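Local coordinates for protein beta-d-glucoside glucohydrolase (Hypocrea jecorina, PDB 3ZZ1) that probably hydrolyses terminal, non-reducing beta-D-glucosyl residues to release beta-D-glucose, as a secreted family 3 glycoside hydrolase of cellulose degradation, at residues 74-79 with 324-329; 83-88 with 649-654; 128-133 with 139-144; 189-194 with 672-677. One frame throughout, in Å; residues are numbered along the deposited sequence.

Following the chain from the N terminus, residues 74-79 open contact 1 and 83-88 open contact 2 in the barrel-like N-terminal domain. Contact 3 opens and closes locally, 128-133 folding back on 139-144, so it lies within the spans of both. Residues 189-194 then open contact 4, in series after contact 3. Contact 1 closes at 324-329, contact 2 at 649-654 and contact 4 at 672-677, so these three cross one another. Contact 1 joins the barrel-like domain to helix 320-329, whereas contacts 2 and 4 join it to the fibronectin type III-like domain. Helix 134-150, which carries 139-144, packs against contacts 2 and 4, and T84 of contact 2 packs on I326 of contact 1.

Contact 1: residues 74-79 with 324-329; sequences AFTPGV and RAIARD
T76 carries the whole of its segment's side of this contact, reaching from an extended loop to I326 and A327 on one flank of helix 320-329. The tight spot is the threonine hydroxyl: OG1 of T76 sits 3.3 Å from CG2 of I326, a polar atom pressed on a methyl. The first torsion explains it. With chi1 at 63°, OG1 lies between the backbone N and the carbonyl carbon, and from there it also makes a weak bond, 3.5 Å long, back to the carbonyl O of P77. The threonine methyl takes the other half of the work: CG2 of T76 lies 3.9 Å from the backbone N of A327, and it also touches CG2 of I326 and, a little farther off, CB of A327. T76 and I326 cross at a slant, and the isoleucine offers its CG2 branch.

All three residues are buried, yet the patch is small. The helix side carrying R328 and D329 is more open, and there charge takes over from methyl packing. R328 grips D329 side-on, its NE 2.9 Å from OD1 and its NH2 3.1 Å from OD2, while one face of the guanidinium rests over CA of A325. R324, also partly exposed, pairs with D516 of helix 510-518.

P77 is the N-cap residue of helix 78-83, and helix 320-329 runs on toward strand 332-336, an outermost strand of the six-stranded mixed sheet of the following domain. The packing is that of the two-domain core of family 3 glycosidases, a barrel-like domain set against an alpha/beta sandwich.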
loop_
_atom_site.group_PDB
_atom_site.type_symbol
_atom_site.label_atom_id
_atom_site.label_comp_id
_atom_site.label_asym_id
_atom_site.label_seq_id
_atom_site.Cartn_x
_atom_site.Cartn_y
_atom_site.Cartn_z
ATOM N N ALA A 74 -13.443 -0.985 -9.053
ATOM C CA ALA A 74 -12.811 -1.429 -7.823
ATOM C C ALA A 74 -11.407 -1.924 -8.161
ATOM O O ALA A 74 -11.226 -3.056 -8.620
ATOM C CB ALA A 74 -13.626 -2.535 -7.176
ATOM N N PHE A 75 -10.412 -1.063 -7.956
ATOM C CA PHE A 75 -9.033 -1.441 -8.232
ATOM C C PHE A 75 -8.523 -2.392 -7.158
ATOM O O PHE A 75 -9.113 -2.499 -6.079
ATOM C CB PHE A 75 -8.139 -0.203 -8.360
ATOM C CG PHE A 75 -8.453 0.647 -9.566
ATOM C CD1 PHE A 75 -9.412 1.658 -9.492
ATOM C CD2 PHE A 75 -7.795 0.431 -10.775
ATOM C CE1 PHE A 75 -9.709 2.445 -10.599
ATOM C CE2 PHE A 75 -8.081 1.213 -11.892
ATOM C CZ PHE A 75 -9.043 2.221 -11.807
ATOM N N THR A 76 -7.449 -3.110 -7.470
ATOM C CA THR A 76 -6.820 -3.983 -6.491
ATOM C C THR A 76 -6.306 -3.122 -5.345
ATOM O O THR A 76 -5.936 -1.965 -5.567
ATOM C CB THR A 76 -5.636 -4.766 -7.096
ATOM O OG1 THR A 76 -4.612 -3.851 -7.512
ATOM C CG2 THR A 76 -6.091 -5.607 -8.290
ATOM N N PRO A 77 -6.300 -3.670 -4.114
ATOM C CA PRO A 77 -5.596 -3.028 -3.007
ATOM C C PRO A 77 -4.135 -2.751 -3.354
ATOM O O PRO A 77 -3.553 -3.436 -4.205
ATOM C CB PRO A 77 -5.665 -4.082 -1.910
ATOM C CG PRO A 77 -6.964 -4.760 -2.154
ATOM C CD PRO A 77 -7.127 -4.801 -3.646
ATOM N N GLY A 78 -3.554 -1.758 -2.692
ATOM C CA GLY A 78 -2.142 -1.425 -2.867
ATOM C C GLY A 78 -1.189 -2.600 -2.700
ATOM O O GLY A 78 -0.169 -2.675 -3.390
ATOM N N VAL A 79 -1.517 -3.521 -1.792
ATOM C CA VAL A 79 -0.640 -4.672 -1.524
ATOM C C VAL A 79 -0.473 -5.560 -2.771
ATOM O O VAL A 79 0.625 -6.064 -3.045
ATOM C CB VAL A 79 -1.078 -5.485 -0.261
ATOM C CG1 VAL A 79 -2.350 -6.303 -0.517
ATOM C CG2 VAL A 79 0.058 -6.386 0.232
ATOM N N ARG A 324 -7.219 -6.430 -13.937
ATOM C CA ARG A 324 -6.872 -7.728 -14.516
ATOM C C ARG A 324 -5.369 -7.971 -14.458
ATOM O O ARG A 324 -4.927 -8.998 -13.948
ATOM C CB ARG A 324 -7.374 -7.816 -15.968
ATOM C CG ARG A 324 -6.988 -9.096 -16.737
ATOM C CD ARG A 324 -7.786 -10.296 -16.251
ATOM N NE ARG A 324 -7.560 -11.501 -17.050
ATOM C CZ ARG A 324 -8.244 -11.826 -18.147
ATOM N NH1 ARG A 324 -9.207 -11.034 -18.608
ATOM N NH2 ARG A 324 -7.967 -12.956 -18.788
ATOM N N ALA A 325 -4.591 -7.015 -14.967
ATOM C CA ALA A 325 -3.133 -7.144 -15.022
ATOM C C ALA A 325 -2.504 -7.300 -13.637
ATOM O O ALA A 325 -1.654 -8.169 -13.437
ATOM C CB ALA A 325 -2.509 -5.962 -15.768
ATOM N N ILE A 326 -2.925 -6.471 -12.684
ATOM C CA ILE A 326 -2.330 -6.501 -11.347
ATOM C C ILE A 326 -2.796 -7.710 -10.537
ATOM O O ILE A 326 -1.988 -8.360 -9.869
ATOM C CB ILE A 326 -2.559 -5.181 -10.582
ATOM C CG1 ILE A 326 -1.722 -4.059 -11.211
ATOM C CG2 ILE A 326 -2.203 -5.353 -9.113
ATOM C CD1 ILE A 326 -1.922 -2.692 -10.582
ATOM N N ALA A 327 -4.095 -8.006 -10.599
ATOM C CA ALA A 327 -4.653 -9.211 -9.987
ATOM C C ALA A 327 -3.927 -10.453 -10.490
ATOM O O ALA A 327 -3.712 -11.399 -9.734
ATOM C CB ALA A 327 -6.132 -9.318 -10.289
ATOM N N ARG A 328 -3.562 -10.430 -11.772
ATOM C CA ARG A 328 -2.856 -11.522 -12.444
ATOM C C ARG A 328 -1.377 -11.561 -12.060
ATOM O O ARG A 328 -0.877 -12.591 -11.604
ATOM C CB ARG A 328 -3.006 -11.366 -13.968
ATOM C CG ARG A 328 -2.348 -12.447 -14.807
ATOM C CD ARG A 328 -2.250 -12.041 -16.276
ATOM N NE ARG A 328 -1.321 -10.927 -16.483
ATOM C CZ ARG A 328 -1.593 -9.831 -17.186
ATOM N NH1 ARG A 328 -2.765 -9.694 -17.786
ATOM N NH2 ARG A 328 -0.680 -8.871 -17.297
ATOM N N ASP A 329 -0.687 -10.432 -12.235
ATOM C CA ASP A 329 0.769 -10.368 -12.063
ATOM C C ASP A 329 1.211 -10.264 -10.607
ATOM O O ASP A 329 2.411 -10.322 -10.316
ATOM C CB ASP A 329 1.365 -9.211 -12.882
ATOM C CG ASP A 329 1.270 -9.442 -14.382
ATOM O OD1 ASP A 329 1.021 -10.594 -14.809
ATOM O OD2 ASP A 329 1.441 -8.462 -15.139
#

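Contact 2: residues 83-88 with 649-654; sequences STWDVN and KQLRGF
The closest CA atoms, those of W85 and F654, are 7.3 Å apart, with W85 leaving the end of helix 78-83 at positive phi (54°) and F654 in strand 650-659. Side chains bridge that gap. The six-membered ring of W85 points its edge at the face of F654 in a T-shaped stack, centroids 5.5 Å apart and planes at 86°. At the near corner, CE3 of W85 is 3.6 Å from CB of F654, which lies at the indole edge close to its plane. The L651 side chain runs head-on toward W85 and brings CD2 to 3.6 Å from CZ3 of W85; the CE3-CZ3 stretch of the benzo ring thus meets two residues three apart on the strand.

F654 has CG between its own backbone N and carbonyl carbon (chi1 62°), a torsion that brings the CD2-CE2 edge of the ring to the carbonyl O of W85. Its CE2 is 3.5 Å from that oxygen and 3.8 Å from CG1 of V87. The chain is turned into position by an ST turn, D86 N bonding to OG1 of T84 at 3.1 Å, and by D86 as N-cap of helix 87-103: OD1 of D86 accepts from L89 N and, weakly, from N88 N.

W85 NE1 is satisfied by the carbonyl O of K527. Beyond the ring, strand 629-638 pairs with 650-659, with a classic beta bulge where R652 and G653 both face L635, and supplies V632 and Q634 to the indole. L136 and I139 of helix 134-150 pack on F654.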
loop_
_atom_site.group_PDB
_atom_site.type_symbol
_atom_site.label_atom_id
_atom_site.label_comp_id
_atom_site.label_asym_id
_atom_site.label_seq_id
_atom_site.Cartn_x
_atom_site.Cartn_y
_atom_site.Cartn_z
ATOM N N SER A 83 2.819 -6.290 -4.965
ATOM C CA SER A 83 3.146 -7.700 -5.217
ATOM C C SER A 83 3.520 -7.990 -6.674
ATOM O O SER A 83 4.120 -9.028 -6.970
ATOM C CB SER A 83 2.003 -8.617 -4.765
ATOM O OG SER A 83 1.883 -8.621 -3.346
ATOM N N THR A 84 3.162 -7.078 -7.576
ATOM C CA THR A 84 3.584 -7.172 -8.975
ATOM C C THR A 84 5.050 -6.772 -9.135
ATOM O O THR A 84 5.722 -7.223 -10.070
ATOM C CB THR A 84 2.732 -6.283 -9.922
ATOM O OG1 THR A 84 3.013 -4.901 -9.674
ATOM C CG2 THR A 84 1.241 -6.547 -9.749
ATOM N N TRP A 85 5.536 -5.927 -8.221
ATOM C CA TRP A 85 6.879 -5.338 -8.312
ATOM C C TRP A 85 7.066 -4.649 -9.674
ATOM O O TRP A 85 8.168 -4.598 -10.219
ATOM C CB TRP A 85 7.969 -6.400 -8.078
ATOM C CG TRP A 85 7.976 -7.008 -6.692
ATOM C CD1 TRP A 85 7.048 -7.861 -6.162
ATOM C CD2 TRP A 85 8.968 -6.809 -5.672
ATOM N NE1 TRP A 85 7.397 -8.200 -4.873
ATOM C CE2 TRP A 85 8.570 -7.568 -4.548
ATOM C CE3 TRP A 85 10.153 -6.061 -5.600
ATOM C CZ2 TRP A 85 9.318 -7.602 -3.358
ATOM C CZ3 TRP A 85 10.899 -6.094 -4.413
ATOM C CH2 TRP A 85 10.475 -6.862 -3.310
ATOM N N ASP A 86 5.965 -4.125 -10.205
ATOM C CA ASP A 86 5.930 -3.545 -11.535
ATOM C C ASP A 86 5.571 -2.061 -11.452
ATOM O O ASP A 86 4.396 -1.703 -11.319
ATOM C CB ASP A 86 4.918 -4.307 -12.400
ATOM C CG ASP A 86 5.056 -4.000 -13.879
ATOM O OD1 ASP A 86 5.326 -2.836 -14.238
ATOM O OD2 ASP A 86 4.879 -4.930 -14.690
ATOM N N VAL A 87 6.593 -1.203 -11.528
ATOM C CA VAL A 87 6.402 0.254 -11.439
ATOM C C VAL A 87 5.421 0.787 -12.486
ATOM O O VAL A 87 4.681 1.743 -12.226
ATOM C CB VAL A 87 7.746 1.045 -11.509
ATOM C CG1 VAL A 87 8.618 0.723 -10.293
ATOM C CG2 VAL A 87 8.501 0.773 -12.812
ATOM N N ASN A 88 5.406 0.151 -13.655
ATOM C CA ASN A 88 4.512 0.546 -14.740
ATOM C C ASN A 88 3.046 0.291 -14.407
ATOM O O ASN A 88 2.206 1.178 -14.583
ATOM C CB ASN A 88 4.908 -0.141 -16.047
ATOM C CG ASN A 88 6.319 0.221 -16.494
ATOM O OD1 ASN A 88 6.591 1.361 -16.888
ATOM N ND2 ASN A 88 7.225 -0.751 -16.429
ATOM N N LYS A 649 20.485 -6.678 5.578
ATOM C CA LYS A 649 20.091 -6.421 4.195
ATOM C C LYS A 649 18.936 -5.428 4.121
ATOM O O LYS A 649 18.012 -5.468 4.946
ATOM C CB LYS A 649 19.670 -7.717 3.498
ATOM C CG LYS A 649 20.813 -8.593 3.038
ATOM C CD LYS A 649 20.280 -9.871 2.414
ATOM C CE LYS A 649 21.318 -10.982 2.469
ATOM N NZ LYS A 649 20.725 -12.291 2.053
ATOM N N GLN A 650 18.991 -4.550 3.118
ATOM C CA GLN A 650 17.924 -3.585 2.855
ATOM C C GLN A 650 17.636 -3.509 1.358
ATOM O O GLN A 650 18.554 -3.322 0.558
ATOM C CB GLN A 650 18.307 -2.196 3.375
ATOM C CG GLN A 650 18.322 -2.047 4.889
ATOM C CD GLN A 650 18.453 -0.599 5.317
ATOM O OE1 GLN A 650 17.465 0.047 5.672
ATOM N NE2 GLN A 650 19.666 -0.074 5.265
ATOM N N LEU A 651 16.366 -3.662 0.981
ATOM C CA LEU A 651 15.966 -3.525 -0.423
ATOM C C LEU A 651 16.251 -2.096 -0.875
ATOM O O LEU A 651 15.835 -1.144 -0.207
ATOM C CB LEU A 651 14.482 -3.856 -0.618
ATOM C CG LEU A 651 13.964 -3.867 -2.064
ATOM C CD1 LEU A 651 14.432 -5.108 -2.833
ATOM C CD2 LEU A 651 12.447 -3.758 -2.099
ATOM N N ARG A 652 16.991 -1.959 -1.977
ATOM C CA ARG A 652 17.340 -0.642 -2.530
ATOM C C ARG A 652 17.193 -0.613 -4.051
ATOM O O ARG A 652 17.690 0.301 -4.721
ATOM C CB ARG A 652 18.758 -0.213 -2.117
ATOM C CG ARG A 652 18.957 0.046 -0.618
ATOM C CD ARG A 652 18.086 1.196 -0.121
ATOM N NE ARG A 652 18.553 1.761 1.150
ATOM C CZ ARG A 652 17.856 1.762 2.283
ATOM N NH1 ARG A 652 16.637 1.227 2.330
ATOM N NH2 ARG A 652 18.378 2.313 3.374
ATOM N N GLY A 653 16.500 -1.612 -4.586
ATOM C CA GLY A 653 16.273 -1.697 -6.017
ATOM C C GLY A 653 15.519 -2.937 -6.429
ATOM O O GLY A 653 15.626 -3.989 -5.788
ATOM N N PHE A 654 14.744 -2.792 -7.500
ATOM C CA PHE A 654 14.067 -3.910 -8.144
ATOM C C PHE A 654 13.793 -3.597 -9.611
ATOM O O PHE A 654 13.676 -2.431 -9.998
ATOM C CB PHE A 654 12.778 -4.293 -7.400
ATOM C CG PHE A 654 11.736 -3.202 -7.356
ATOM C CD1 PHE A 654 11.814 -2.177 -6.412
ATOM C CD2 PHE A 654 10.667 -3.215 -8.239
ATOM C CE1 PHE A 654 10.843 -1.172 -6.360
ATOM C CE2 PHE A 654 9.691 -2.219 -8.202
ATOM C CZ PHE A 654 9.781 -1.192 -7.260
#

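Contact 3: residues 128-133 with 139-144; sequences EGFGVD and IAMGQT
F130 lays one face of its ring on CB of A140, and that CH-pi contact is the centre of the packing. The methyl sits 3.6 Å from the ring centroid and only 16° off the normal. It is nevertheless displaced toward the CG side, CG of F130 being its nearest ring atom at 3.5 Å.

A Met-aromatic contact occupies the ring edge. SD of M141 lies essentially in the ring plane, 5.0 Å from the centroid and 3.7 Å from CE2 of F130. The methionine chain bends at chi2 (-63°) and chi3, which folds SD back to the ring edge; the side chain crosses that of F130 at about a right angle.

The polar part belongs to T144. Its hydroxyl OG1 is 3.6 Å from CZ of F130, and it gives its hydrogen to the carbonyl O of A140 at 2.7 Å. That oxygen also takes the helical bond from T144 N at 2.9 Å, the two donors arriving from opposite faces of the carbonyl plane. One buried carbonyl is thus doubly satisfied beside the aromatic ring.

D133 follows as N-cap of helix 134-150, its OD2 accepting from L136 N. Strand 108-109, this loop, the helix and strand 154-160 form a beta-alpha-beta crossover between neighbouring parallel strands, and F130 fills the angle where the loop turns back on its helix, in a family 3 domain of the TIM-barrel clan.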
loop_
_atom_site.group_PDB
_atom_site.type_symbol
_atom_site.label_atom_id
_atom_site.label_comp_id
_atom_site.label_asym_id
_atom_site.label_seq_id
_atom_site.Cartn_x
_atom_site.Cartn_y
_atom_site.Cartn_z
ATOM N N GLU A 128 -3.858 -2.203 2.585
ATOM C CA GLU A 128 -4.098 -0.945 1.866
ATOM C C GLU A 128 -2.801 -0.307 1.384
ATOM O O GLU A 128 -2.799 0.453 0.412
ATOM C CB GLU A 128 -4.861 0.053 2.729
ATOM C CG GLU A 128 -6.258 -0.377 3.091
ATOM C CD GLU A 128 -7.117 0.785 3.524
ATOM O OE1 GLU A 128 -7.418 1.652 2.668
ATOM O OE2 GLU A 128 -7.500 0.826 4.713
ATOM N N GLY A 129 -1.706 -0.621 2.078
ATOM C CA GLY A 129 -0.385 -0.116 1.743
ATOM C C GLY A 129 0.306 -0.932 0.667
ATOM O O GLY A 129 -0.344 -1.510 -0.199
ATOM N N PHE A 130 1.632 -0.979 0.725
ATOM C CA PHE A 130 2.423 -1.607 -0.337
ATOM C C PHE A 130 3.426 -2.644 0.171
ATOM O O PHE A 130 4.468 -2.859 -0.452
ATOM C CB PHE A 130 3.154 -0.537 -1.156
ATOM C CG PHE A 130 2.237 0.389 -1.907
ATOM C CD1 PHE A 130 1.527 -0.060 -3.022
ATOM C CD2 PHE A 130 2.098 1.717 -1.514
ATOM C CE1 PHE A 130 0.684 0.798 -3.723
ATOM C CE2 PHE A 130 1.260 2.583 -2.207
ATOM C CZ PHE A 130 0.547 2.122 -3.318
ATOM N N GLY A 131 3.105 -3.291 1.286
ATOM C CA GLY A 131 4.035 -4.233 1.919
ATOM C C GLY A 131 4.881 -3.591 3.008
ATOM O O GLY A 131 4.708 -2.410 3.324
ATOM N N VAL A 132 5.818 -4.370 3.547
ATOM C CA VAL A 132 6.563 -4.036 4.769
ATOM C C VAL A 132 7.832 -3.206 4.553
ATOM O O VAL A 132 8.452 -2.747 5.521
ATOM C CB VAL A 132 6.995 -5.322 5.529
ATOM C CG1 VAL A 132 5.791 -6.165 5.915
ATOM C CG2 VAL A 132 7.966 -6.141 4.687
ATOM N N ASP A 133 8.230 -3.039 3.295
ATOM C CA ASP A 133 9.527 -2.447 2.985
ATOM C C ASP A 133 9.392 -0.966 2.645
ATOM O O ASP A 133 8.628 -0.607 1.756
ATOM C CB ASP A 133 10.206 -3.216 1.846
ATOM C CG ASP A 133 11.540 -2.620 1.452
ATOM O OD1 ASP A 133 12.557 -2.902 2.121
ATOM O OD2 ASP A 133 11.570 -1.869 0.464
ATOM N N ILE A 139 8.858 3.776 -3.356
ATOM C CA ILE A 139 8.787 3.753 -4.822
ATOM C C ILE A 139 7.330 3.667 -5.292
ATOM O O ILE A 139 6.901 4.456 -6.135
ATOM C CB ILE A 139 9.641 2.601 -5.435
ATOM C CG1 ILE A 139 11.137 2.807 -5.129
ATOM C CG2 ILE A 139 9.396 2.477 -6.942
ATOM C CD1 ILE A 139 11.774 4.071 -5.725
ATOM N N ALA A 140 6.574 2.727 -4.728
ATOM C CA ALA A 140 5.156 2.587 -5.050
ATOM C C ALA A 140 4.368 3.873 -4.760
ATOM O O ALA A 140 3.562 4.303 -5.588
ATOM C CB ALA A 140 4.550 1.390 -4.321
ATOM N N MET A 141 4.615 4.492 -3.604
ATOM C CA MET A 141 3.982 5.776 -3.274
ATOM C C MET A 141 4.205 6.817 -4.368
ATOM O O MET A 141 3.245 7.388 -4.893
ATOM C CB MET A 141 4.481 6.322 -1.929
ATOM C CG MET A 141 3.918 5.612 -0.693
ATOM S SD MET A 141 2.135 5.721 -0.470
ATOM C CE MET A 141 1.923 7.400 0.132
ATOM N N GLY A 142 5.472 7.042 -4.711
ATOM C CA GLY A 142 5.861 8.002 -5.740
ATOM C C GLY A 142 5.256 7.732 -7.106
ATOM O O GLY A 142 4.800 8.660 -7.778
ATOM N N GLN A 143 5.251 6.461 -7.516
ATOM C CA GLN A 143 4.682 6.074 -8.809
ATOM C C GLN A 143 3.169 6.289 -8.844
ATOM O O GLN A 143 2.628 6.733 -9.857
ATOM C CB GLN A 143 5.032 4.622 -9.172
ATOM C CG GLN A 143 6.523 4.354 -9.454
ATOM C CD GLN A 143 7.018 4.872 -10.812
ATOM O OE1 GLN A 143 8.224 5.024 -11.012
ATOM N NE2 GLN A 143 6.096 5.136 -11.743
ATOM N N THR A 144 2.497 5.985 -7.735
ATOM C CA THR A 144 1.034 6.081 -7.645
ATOM C C THR A 144 0.577 7.538 -7.649
ATOM O O THR A 144 -0.423 7.885 -8.278
ATOM C CB THR A 144 0.494 5.365 -6.379
ATOM O OG1 THR A 144 0.966 4.014 -6.360
ATOM C CG2 THR A 144 -1.033 5.362 -6.337
#

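Contact 4: residues 189-194 with 672-677; sequences FADAVQ and RRRDLS
OD2 of D191 is gripped twice, by NH1 of R672 at 3.1 Å and by water 1, which donates to it at 2.9 Å. Together with R674 and D675 these residues make a salt-bridge network between helix 178-194 of the barrel-like domain and a turn of the fibronectin type III-like domain.

The other carboxylate oxygen serves the second arginine: NH1 of R674 stands 2.7 Å from OD1 of D191. It comes from above the carboxylate plane, and the bond is bent, at 141°. NH1 of R672 meets OD2 of D191 on the syn side, out of the carboxylate plane, by a straighter bond (162°) with the oxygen close to the guanidinium plane. One buried aspartate therefore faces two positive charges, which would probably hold it ionised. Both guanidinium planes are steeply turned from the carboxylate, so neither arginine lies flat against it.

R672 is steered from behind. D675 takes its NE on OD2 and its NH2 on OD1, the latter 2.9 Å away, in the guanidinium plane and on the syn lone pair; the backbone N of R672 also reaches OD2. CD of R674 covers one face of this guanidinium. R674 itself makes a cation-pi contact with W187 and gives NH2 to the carbonyl O of W187. Its chain, bent at chi3 (-69°), sets that same NH2 3.6 Å from the methyl CB of A190.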
loop_
_atom_site.group_PDB
_atom_site.type_symbol
_atom_site.label_atom_id
_atom_site.label_comp_id
_atom_site.label_asym_id
_atom_site.label_seq_id
_atom_site.Cartn_x
_atom_site.Cartn_y
_atom_site.Cartn_z
ATOM N N PHE A 189 6.918 8.414 3.172
ATOM C CA PHE A 189 6.252 9.712 3.080
ATOM C C PHE A 189 7.145 10.732 2.379
ATOM O O PHE A 189 6.646 11.627 1.685
ATOM C CB PHE A 189 5.814 10.206 4.459
ATOM C CG PHE A 189 4.627 9.471 5.010
ATOM C CD1 PHE A 189 3.336 9.898 4.722
ATOM C CD2 PHE A 189 4.796 8.340 5.814
ATOM C CE1 PHE A 189 2.232 9.217 5.230
ATOM C CE2 PHE A 189 3.701 7.654 6.320
ATOM C CZ PHE A 189 2.415 8.097 6.030
ATOM N N ALA A 190 8.461 10.583 2.536
ATOM C CA ALA A 190 9.419 11.417 1.801
ATOM C C ALA A 190 9.323 11.187 0.291
ATOM O O ALA A 190 9.356 12.138 -0.485
ATOM C CB ALA A 190 10.839 11.189 2.292
ATOM N N ASP A 191 9.189 9.930 -0.119
ATOM C CA ASP A 191 8.926 9.609 -1.517
ATOM C C ASP A 191 7.657 10.308 -1.996
ATOM O O ASP A 191 7.646 10.895 -3.078
ATOM C CB ASP A 191 8.786 8.094 -1.726
ATOM C CG ASP A 191 10.105 7.358 -1.619
ATOM O OD1 ASP A 191 10.606 7.229 -0.485
ATOM O OD2 ASP A 191 10.633 6.891 -2.661
ATOM N N ALA A 192 6.595 10.239 -1.188
ATOM C CA ALA A 192 5.311 10.871 -1.525
ATOM C C ALA A 192 5.460 12.373 -1.712
ATOM O O ALA A 192 4.970 12.929 -2.693
ATOM C CB ALA A 192 4.252 10.569 -0.460
ATOM N N VAL A 193 6.156 13.013 -0.774
ATOM C CA VAL A 193 6.419 14.449 -0.827
ATOM C C VAL A 193 7.235 14.785 -2.072
ATOM O O VAL A 193 6.883 15.697 -2.817
ATOM C CB VAL A 193 7.147 14.949 0.457
ATOM C CG1 VAL A 193 7.536 16.415 0.338
ATOM C CG2 VAL A 193 6.276 14.728 1.690
ATOM N N GLN A 194 8.308 14.030 -2.305
ATOM C CA GLN A 194 9.172 14.249 -3.472
ATOM C C GLN A 194 8.393 14.084 -4.784
ATOM O O GLN A 194 8.753 14.666 -5.804
ATOM C CB GLN A 194 10.383 13.309 -3.429
ATOM C CG GLN A 194 11.558 13.742 -4.315
ATOM C CD GLN A 194 11.464 13.221 -5.746
ATOM O OE1 GLN A 194 10.752 12.255 -6.030
ATOM N NE2 GLN A 194 12.188 13.867 -6.654
ATOM N N ARG A 672 19.895 6.212 -5.428
ATOM C CA ARG A 672 19.841 7.593 -4.966
ATOM C C ARG A 672 20.750 7.738 -3.756
ATOM O O ARG A 672 21.078 6.741 -3.097
ATOM C CB ARG A 672 18.408 7.985 -4.591
ATOM C CG ARG A 672 17.370 7.747 -5.698
ATOM C CD ARG A 672 15.942 7.784 -5.163
ATOM N NE ARG A 672 15.718 6.792 -4.111
ATOM C CZ ARG A 672 14.530 6.468 -3.599
ATOM N NH1 ARG A 672 13.423 7.046 -4.034
ATOM N NH2 ARG A 672 14.453 5.552 -2.640
ATOM N N ARG A 673 21.147 8.971 -3.449
ATOM C CA ARG A 673 21.988 9.207 -2.286
ATOM C C ARG A 673 21.382 8.632 -0.998
ATOM O O ARG A 673 22.099 8.031 -0.187
ATOM C CB ARG A 673 22.307 10.690 -2.097
ATOM C CG ARG A 673 23.266 10.903 -0.939
ATOM C CD ARG A 673 23.595 12.353 -0.667
ATOM N NE ARG A 673 24.572 12.431 0.421
ATOM C CZ ARG A 673 25.878 12.240 0.267
ATOM N NH1 ARG A 673 26.380 11.970 -0.932
ATOM N NH2 ARG A 673 26.683 12.318 1.312
ATOM N N ARG A 674 20.073 8.810 -0.824
ATOM C CA ARG A 674 19.377 8.317 0.373
ATOM C C ARG A 674 19.402 6.785 0.498
ATOM O O ARG A 674 19.312 6.247 1.604
ATOM C CB ARG A 674 17.941 8.861 0.441
ATOM C CG ARG A 674 16.973 8.271 -0.583
ATOM C CD ARG A 674 15.721 9.127 -0.726
ATOM N NE ARG A 674 14.863 9.079 0.457
ATOM C CZ ARG A 674 13.744 8.361 0.564
ATOM N NH1 ARG A 674 13.314 7.601 -0.444
ATOM N NH2 ARG A 674 13.046 8.407 1.692
ATOM N N ASP A 675 19.543 6.093 -0.633
ATOM C CA ASP A 675 19.621 4.627 -0.646
ATOM C C ASP A 675 20.916 4.097 -0.029
ATOM O O ASP A 675 21.022 2.908 0.263
ATOM C CB ASP A 675 19.437 4.079 -2.068
ATOM C CG ASP A 675 18.074 4.424 -2.660
ATOM O OD1 ASP A 675 17.066 4.440 -1.912
ATOM O OD2 ASP A 675 18.012 4.678 -3.882
ATOM N N LEU A 676 21.890 4.986 0.168
ATOM C CA LEU A 676 23.146 4.651 0.849
ATOM C C LEU A 676 23.288 5.384 2.191
ATOM O O LEU A 676 24.364 5.385 2.799
ATOM C CB LEU A 676 24.351 4.970 -0.052
ATOM C CG LEU A 676 24.439 4.296 -1.429
ATOM C CD1 LEU A 676 25.621 4.839 -2.219
ATOM C CD2 LEU A 676 24.543 2.783 -1.299
ATOM N N SER A 677 22.198 5.999 2.646
ATOM C CA SER A 677 22.209 6.830 3.854
ATOM C C SER A 677 21.479 6.209 5.045
ATOM O O SER A 677 20.593 5.371 4.880
ATOM C CB SER A 677 21.603 8.208 3.556
ATOM O OG SER A 677 22.291 8.859 2.503
HETATM O O HOH W 1 11.906 4.479 -1.729
#